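Local coordinates for uncharacterized protein (Acinetobacter baumannii, PDB 4L3U) that is of unknown function but folds as a compact all-helical domain of the DUF4844 family, at residues V55-Y66 / T104-V112. Sequence-based numbering, arbitrary orientation. Where two conformers were deposited one is given.
Sequences VADTAQAFIALY and TFESFLDIV
Phe-108 enters helix 45-68 as a knob, its ring seated in the hole formed by Val-55, Thr-58, Ala-59 and Phe-62. Three measurements place it. Phe-108 CZ lies 3.9 Å from Ala-59 CB. The ring edge meets Val-55 O in plane, Phe-108 CZ to Val-55 O 3.8 Å, although that carbonyl already accepts the helical N-H of Ala-59. Phe-62 CE2 stands over one face, 4.0 Å from Phe-108 CG. The two phenylalanine rings are neither stacked nor perpendicular, since their planes meet at 38°. Phe-26 of helix 14-27 adds an edge-to-face ring pair to Phe-108.

Further side-chain packing continues toward both ends. Val-112 CG1, set anti to its carbonyl carbon, reaches over a face of the Phe-62 ring in a CH-pi contact, 4.2 Å from the centroid and 27° off the normal. Toward the other end, Val-55 CG1 touches Thr-104 CG2 at 3.9 Å. Phe-105 CZ comes 3.7 Å from Thr-58 OG1, approaching obliquely, while Phe-105 CE2 meets Thr-58 CG2.

Polar linkage is indirect: one water lies in the plane of the Tyr-66 ring, 2.6 Å from Tyr-66 OH, and donates to Val-112 O, bridging the helices.

With segment axes 11.4 Å apart and only 14° from parallel, this is a single knob-into-hole contact, made by Phe-108, between two nearly parallel helices in the buried core of an all-alpha domain.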
loop_
_atom_site.group_PDB
_atom_site.type_symbol
_atom_site.label_atom_id
_atom_site.label_comp_id
_atom_site.label_asym_id
_atom_site.label_seq_id
_atom_site.Cartn_x
_atom_site.Cartn_y
_atom_site.Cartn_z
ATOM N N VAL A 55 3.536 -3.938 3.797
ATOM C CA VAL A 55 3.224 -2.512 3.805
ATOM C C VAL A 55 4.420 -1.752 4.344
ATOM O O VAL A 55 4.777 -0.695 3.832
ATOM C CB VAL A 55 1.969 -2.201 4.674
ATOM C CG1 VAL A 55 1.763 -0.696 4.839
ATOM C CG2 VAL A 55 0.733 -2.831 4.064
ATOM N N ALA A 56 5.032 -2.296 5.388
ATOM C CA ALA A 56 6.202 -1.683 5.985
ATOM C C ALA A 56 7.334 -1.630 4.969
ATOM O O ALA A 56 8.085 -0.661 4.927
ATOM C CB ALA A 56 6.627 -2.456 7.221
ATOM N N ASP A 57 7.446 -2.667 4.144
ATOM C CA ASP A 57 8.501 -2.731 3.135
ATOM C C ASP A 57 8.359 -1.600 2.117
ATOM O O ASP A 57 9.345 -0.971 1.742
ATOM C CB ASP A 57 8.498 -4.081 2.407
ATOM C CG ASP A 57 8.821 -5.251 3.323
ATOM O OD1 ASP A 57 9.479 -5.041 4.361
ATOM O OD2 ASP A 57 8.422 -6.388 2.999
ATOM N N THR A 58 7.134 -1.346 1.670
ATOM C CA THR A 58 6.877 -0.283 0.709
ATOM C C THR A 58 7.106 1.087 1.336
ATOM O O THR A 58 7.639 1.988 0.696
ATOM C CB THR A 58 5.444 -0.358 0.174
ATOM O OG1 THR A 58 5.220 -1.649 -0.402
ATOM C CG2 THR A 58 5.207 0.712 -0.881
ATOM N N ALA A 59 6.692 1.238 2.588
ATOM C CA ALA A 59 6.943 2.460 3.336
ATOM C C ALA A 59 8.444 2.733 3.420
ATOM O O ALA A 59 8.888 3.866 3.250
ATOM C CB ALA A 59 6.351 2.351 4.730
ATOM N N GLN A 60 9.224 1.686 3.672
ATOM C CA GLN A 60 10.664 1.836 3.822
ATOM C C GLN A 60 11.330 2.143 2.487
ATOM O O GLN A 60 12.375 2.789 2.440
ATOM C CB GLN A 60 11.274 0.575 4.432
ATOM C CG GLN A 60 12.733 0.732 4.792
ATOM C CD GLN A 60 12.971 1.893 5.741
ATOM O OE1 GLN A 60 12.258 2.053 6.735
ATOM N NE2 GLN A 60 13.966 2.718 5.430
ATOM N N ALA A 61 10.724 1.668 1.404
ATOM C CA ALA A 61 11.209 1.961 0.060
ATOM C C ALA A 61 11.061 3.450 -0.260
ATOM O O ALA A 61 11.976 4.072 -0.805
ATOM C CB ALA A 61 10.464 1.113 -0.965
ATOM N N PHE A 62 9.908 4.016 0.088
ATOM C CA PHE A 62 9.651 5.437 -0.123
ATOM C C PHE A 62 10.624 6.295 0.685
ATOM O O PHE A 62 11.086 7.334 0.214
ATOM C CB PHE A 62 8.211 5.789 0.267
ATOM C CG PHE A 62 7.186 5.470 -0.794
ATOM C CD1 PHE A 62 7.132 6.200 -1.971
ATOM C CD2 PHE A 62 6.256 4.460 -0.598
ATOM C CE1 PHE A 62 6.181 5.918 -2.937
ATOM C CE2 PHE A 62 5.303 4.175 -1.565
ATOM C CZ PHE A 62 5.265 4.906 -2.731
ATOM N N ILE A 63 10.928 5.859 1.903
ATOM C CA ILE A 63 11.847 6.591 2.768
ATOM C C ILE A 63 13.225 6.658 2.124
ATOM O O ILE A 63 13.843 7.718 2.076
ATOM C CB ILE A 63 11.924 5.955 4.175
ATOM C CG1 ILE A 63 10.579 6.127 4.887
ATOM C CG2 ILE A 63 13.028 6.600 5.005
ATOM C CD1 ILE A 63 10.413 5.304 6.142
ATOM N N ALA A 64 13.685 5.523 1.609
ATOM C CA ALA A 64 14.981 5.435 0.945
ATOM C C ALA A 64 15.041 6.364 -0.254
ATOM O O ALA A 64 16.092 6.916 -0.575
ATOM C CB ALA A 64 15.246 4.006 0.508
ATOM N N LEU A 65 13.905 6.532 -0.918
ATOM C CA LEU A 65 13.823 7.416 -2.067
ATOM C C LEU A 65 13.986 8.865 -1.630
ATOM O O LEU A 65 14.809 9.593 -2.179
ATOM C CB LEU A 65 12.493 7.214 -2.794
ATOM C CG LEU A 65 12.194 8.158 -3.957
ATOM C CD1 LEU A 65 13.321 8.150 -4.976
ATOM C CD2 LEU A 65 10.881 7.767 -4.602
ATOM N N TYR A 66 13.211 9.277 -0.632
ATOM C CA TYR A 66 13.262 10.656 -0.149
ATOM C C TYR A 66 14.593 10.990 0.509
ATOM O O TYR A 66 14.985 12.155 0.567
ATOM C CB TYR A 66 12.130 10.930 0.839
ATOM C CG TYR A 66 10.814 11.255 0.171
ATOM C CD1 TYR A 66 10.515 12.550 -0.222
ATOM C CD2 TYR A 66 9.874 10.265 -0.070
ATOM C CE1 TYR A 66 9.315 12.850 -0.836
ATOM C CE2 TYR A 66 8.671 10.555 -0.682
ATOM C CZ TYR A 66 8.396 11.848 -1.064
ATOM O OH TYR A 66 7.200 12.140 -1.673
ATOM N N THR A 104 -5.225 0.963 2.144
ATOM C CA THR A 104 -3.959 1.215 2.824
ATOM C C THR A 104 -2.955 1.865 1.871
ATOM O O THR A 104 -2.262 2.809 2.240
ATOM C CB THR A 104 -3.377 -0.095 3.413
ATOM O OG1 THR A 104 -4.281 -0.618 4.394
ATOM C CG2 THR A 104 -2.017 0.137 4.064
ATOM N N PHE A 105 -2.891 1.370 0.639
ATOM C CA PHE A 105 -1.966 1.916 -0.350
ATOM C C PHE A 105 -2.425 3.271 -0.875
ATOM O O PHE A 105 -1.620 4.047 -1.387
ATOM C CB PHE A 105 -1.782 0.940 -1.512
ATOM C CG PHE A 105 -0.608 0.016 -1.345
ATOM C CD1 PHE A 105 -0.678 -1.065 -0.483
ATOM C CD2 PHE A 105 0.570 0.230 -2.044
ATOM C CE1 PHE A 105 0.404 -1.915 -0.324
ATOM C CE2 PHE A 105 1.654 -0.618 -1.889
ATOM C CZ PHE A 105 1.570 -1.689 -1.028
ATOM N N GLU A 106 -3.720 3.552 -0.756
ATOM C CA GLU A 106 -4.248 4.846 -1.164
ATOM C C GLU A 106 -3.696 5.915 -0.239
ATOM O O GLU A 106 -3.503 7.059 -0.644
ATOM C CB GLU A 106 -5.776 4.847 -1.128
ATOM C CG GLU A 106 -6.428 4.255 -2.368
ATOM C CD GLU A 106 -7.945 4.185 -2.265
ATOM O OE1 GLU A 106 -8.483 4.338 -1.147
ATOM O OE2 GLU A 106 -8.603 3.979 -3.307
ATOM N N SER A 107 -3.432 5.533 1.007
ATOM C CA SER A 107 -2.879 6.459 1.985
ATOM C C SER A 107 -1.492 6.916 1.554
ATOM O O SER A 107 -1.119 8.064 1.777
ATOM C CB SER A 107 -2.821 5.810 3.368
ATOM O OG SER A 107 -4.116 5.436 3.810
ATOM N N PHE A 108 -0.734 6.016 0.929
ATOM C CA PHE A 108 0.573 6.367 0.377
ATOM C C PHE A 108 0.427 7.490 -0.634
ATOM O O PHE A 108 1.211 8.432 -0.629
ATOM C CB PHE A 108 1.234 5.169 -0.318
ATOM C CG PHE A 108 1.939 4.217 0.616
ATOM C CD1 PHE A 108 2.806 4.682 1.592
ATOM C CD2 PHE A 108 1.746 2.851 0.499
ATOM C CE1 PHE A 108 3.456 3.802 2.442
ATOM C CE2 PHE A 108 2.390 1.968 1.344
ATOM C CZ PHE A 108 3.245 2.445 2.317
ATOM N N LEU A 109 -0.574 7.381 -1.502
ATOM C CA LEU A 109 -0.807 8.396 -2.520
ATOM C C LEU A 109 -0.947 9.764 -1.868
ATOM O O LEU A 109 -0.346 10.742 -2.316
ATOM C CB LEU A 109 -2.064 8.074 -3.330
ATOM C CG LEU A 109 -2.046 6.802 -4.178
ATOM C CD1 LEU A 109 -3.360 6.656 -4.911
ATOM C CD2 LEU A 109 -0.901 6.815 -5.166
ATOM N N ASP A 110 -1.726 9.815 -0.794
ATOM C CA ASP A 110 -1.951 11.059 -0.074
ATOM C C ASP A 110 -0.651 11.560 0.547
ATOM O O ASP A 110 -0.339 12.746 0.469
ATOM C CB ASP A 110 -3.015 10.862 1.008
ATOM C CG ASP A 110 -4.395 10.620 0.428
ATOM O OD1 ASP A 110 -4.756 11.303 -0.553
ATOM O OD2 ASP A 110 -5.117 9.746 0.951
ATOM N N ILE A 111 0.110 10.650 1.148
ATOM C CA ILE A 111 1.367 11.015 1.802
ATOM C C ILE A 111 2.387 11.616 0.828
ATOM O O ILE A 111 2.908 12.703 1.069
ATOM C CB ILE A 111 1.991 9.805 2.553
ATOM C CG1 ILE A 111 1.093 9.402 3.721
ATOM C CG2 ILE A 111 3.398 10.137 3.078
ATOM C CD1 ILE A 111 1.458 8.087 4.366
ATOM N N VAL A 112 2.672 10.911 -0.265
ATOM C CA VAL A 112 3.717 11.331 -1.201
ATOM C C VAL A 112 3.212 12.316 -2.251
ATOM O O VAL A 112 3.953 12.707 -3.152
ATOM C CB VAL A 112 4.354 10.123 -1.931
ATOM C CG1 VAL A 112 4.876 9.109 -0.924
ATOM C CG2 VAL A 112 3.361 9.475 -2.893
HETATM O O HOH W 1 5.914 14.373 -2.089
#